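Local coordinates for lectin CEL-I, N-acetyl-D-galactosamine-specific C-type (Cucumaria echinata, PDB 4WQQ), which binds sugars through calcium in a C-type lectin fold, natively N-acetylgalactosamine and, in this engineered form, mannose, at residues Val47-His50 with Glu54-Tyr57. The protein carries 3 engineered substitutions. Numbering follows the deposited sequence.
Sequences VSVH and EQAY
E54, in the first turn of helix 52-65, reaches back to the backbone of the loop that leads into that helix, where its OE1 accepts a hydrogen bond from the backbone N-H of H50. The bond, H50 N to E54 OE1, is 2.8 Å long and bent, with an N-H...O angle of 144°. The amide meets the carboxylate from above its plane, 35° out of it. CG stands anti to the backbone N of E54 (chi1 -171°) and the chain beyond is extended, which brings the carboxylate to the loop backbone. The same OE1 lies at the edge of the H50 ring, 3.8 Å from H50 CD2. Its sister oxygen, E54 OE2, comes within 3.2 Å of S48 O; both are acceptors and no bond forms, but OE2 is gripped by a salt bridge to K137 and a hydrogen bond to Y16, which probably offset that closeness.

Apolar contact falls to V49, whose CG1 packs 3.7 Å from Q55 CB. Q55 bends at chi2, laying its OE1 against this methyl, while W123 and G120 bind the amide's oxygen and nitrogen.

On the loop itself, H50 NE2 is hydrogen-bonded to S91 and only weakly to S48 OG, which D89 holds. Within the C-type lectin domain, the loop joining strand 42-46 to helix 52-65 is thus tied to that helix's first turn, with strand 132-140 meeting it through K137 and strand 112-116 covering V49 and Q55 through F115.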
ATOM      1  N   VAL A  47      14.483  -6.275  -3.890  1.00 11.62           N
ATOM      2  CA  VAL A  47      13.865  -6.281  -5.232  1.00 11.83           C
ATOM      3  C   VAL A  47      14.122  -7.626  -5.909  1.00 11.44           C
ATOM      4  O   VAL A  47      15.234  -8.200  -5.872  1.00 11.09           O
ATOM      5  CB  VAL A  47      14.388  -5.046  -6.023  1.00 12.93           C
ATOM      6  CG1 VAL A  47      15.883  -5.164  -6.261  1.00 14.06           C
ATOM      7  CG2 VAL A  47      13.638  -4.872  -7.318  1.00 14.50           C
ATOM      8  N   SER A  48      13.070  -8.150  -6.535  1.00 11.97           N
ATOM      9  CA  SER A  48      13.176  -9.247  -7.492  1.00 12.66           C
ATOM     10  C   SER A  48      12.912  -8.684  -8.873  1.00 12.36           C
ATOM     11  O   SER A  48      12.210  -7.695  -8.965  1.00 13.35           O
ATOM     12  CB  SER A  48      12.206 -10.335  -7.144  1.00 12.88           C
ATOM     13  OG  SER A  48      10.860  -9.875  -7.178  1.00 13.31           O
ATOM     14  N   VAL A  49      13.433  -9.330  -9.923  1.00 12.12           N
ATOM     15  CA  VAL A  49      13.462  -8.729 -11.318  1.00 12.94           C
ATOM     16  C   VAL A  49      12.888  -9.777 -12.265  1.00 13.94           C
ATOM     17  O   VAL A  49      13.389 -10.896 -12.337  1.00 12.76           O
ATOM     18  CB  VAL A  49      14.870  -8.290 -11.723  1.00 13.71           C
ATOM     19  CG1 VAL A  49      14.860  -7.566 -13.085  1.00 13.67           C
ATOM     20  CG2 VAL A  49      15.404  -7.308 -10.681  1.00 14.24           C
ATOM     21  N   HIS A  50      11.800  -9.396 -12.923  1.00 14.56           N
ATOM     22  CA  HIS A  50      11.102 -10.389 -13.773  1.00 17.06           C
ATOM     23  C   HIS A  50      10.989 -10.079 -15.248  1.00 16.06           C
ATOM     24  O   HIS A  50      10.327 -10.855 -15.930  1.00 18.02           O
ATOM     25  CB  HIS A  50       9.756 -10.722 -13.172  1.00 16.72           C
ATOM     26  CG  HIS A  50       9.886 -11.350 -11.840  1.00 17.85           C
ATOM     27  ND1 HIS A  50      10.182 -12.677 -11.657  1.00 20.74           N
ATOM     28  CD2 HIS A  50       9.817 -10.799 -10.598  1.00 17.45           C
ATOM     29  CE1 HIS A  50      10.252 -12.927 -10.358  1.00 18.01           C
ATOM     30  NE2 HIS A  50      10.054 -11.797  -9.694  1.00 17.29           N
ATOM     31  N   GLU A  54      11.504  -4.306 -16.039  1.00 15.49           N
ATOM     32  CA  GLU A  54      11.733  -4.160 -14.575  1.00 16.08           C
ATOM     33  C   GLU A  54      13.208  -3.896 -14.274  1.00 14.21           C
ATOM     34  O   GLU A  54      13.532  -3.044 -13.473  1.00 13.92           O
ATOM     35  CB  GLU A  54      11.180  -5.353 -13.799  1.00 16.18           C
ATOM     36  CG  GLU A  54      11.204  -5.102 -12.268  1.00 15.78           C
ATOM     37  CD  GLU A  54      10.452  -6.128 -11.435  1.00 14.89           C
ATOM     38  OE1 GLU A  54      10.250  -7.301 -11.886  1.00 13.34           O
ATOM     39  OE2 GLU A  54      10.108  -5.735 -10.270  1.00 14.87           O
ATOM     40  N   GLN A  55      14.100  -4.614 -14.946  1.00 14.12           N
ATOM     41  CA  GLN A  55      15.499  -4.431 -14.815  1.00 13.64           C
ATOM     42  C   GLN A  55      15.866  -2.989 -15.115  1.00 15.22           C
ATOM     43  O   GLN A  55      16.609  -2.329 -14.352  1.00 12.24           O
ATOM     44  CB  GLN A  55      16.236  -5.395 -15.779  1.00 14.42           C
ATOM     45  CG  GLN A  55      17.705  -5.185 -15.861  1.00 14.94           C
ATOM     46  CD  GLN A  55      18.491  -5.734 -14.673  1.00 13.82           C
ATOM     47  OE1 GLN A  55      18.069  -6.662 -13.978  1.00 15.35           O
ATOM     48  NE2 GLN A  55      19.650  -5.160 -14.469  1.00 14.64           N
ATOM     49  N   ALA A  56      15.419  -2.488 -16.278  1.00 13.97           N
ATOM     50  CA  ALA A  56      15.786  -1.153 -16.631  1.00 15.73           C
ATOM     51  C   ALA A  56      15.227  -0.122 -15.669  1.00 13.92           C
ATOM     52  O   ALA A  56      15.913   0.865 -15.367  1.00 14.35           O
ATOM     53  CB  ALA A  56      15.373  -0.875 -18.080  1.00 16.08           C
ATOM     54  N   TYR A  57      14.026  -0.323 -15.209  1.00 14.20           N
ATOM     55  CA  TYR A  57      13.361   0.624 -14.290  1.00 14.89           C
ATOM     56  C   TYR A  57      14.219   0.726 -13.013  1.00 15.39           C
ATOM     57  O   TYR A  57      14.619   1.805 -12.563  1.00 14.67           O
ATOM     58  CB  TYR A  57      11.951   0.163 -13.930  1.00 16.09           C
ATOM     59  CG  TYR A  57      11.463   0.990 -12.759  1.00 17.66           C
ATOM     60  CD1 TYR A  57      11.001   2.280 -12.931  1.00 17.32           C
ATOM     61  CD2 TYR A  57      11.599   0.495 -11.454  1.00 19.91           C
ATOM     62  CE1 TYR A  57      10.675   3.069 -11.849  1.00 20.72           C
ATOM     63  CE2 TYR A  57      11.259   1.262 -10.376  1.00 19.88           C
ATOM     64  CZ  TYR A  57      10.802   2.536 -10.546  1.00 21.73           C
ATOM     65  OH  TYR A  57      10.465   3.268  -9.406  1.00 23.77           O
TER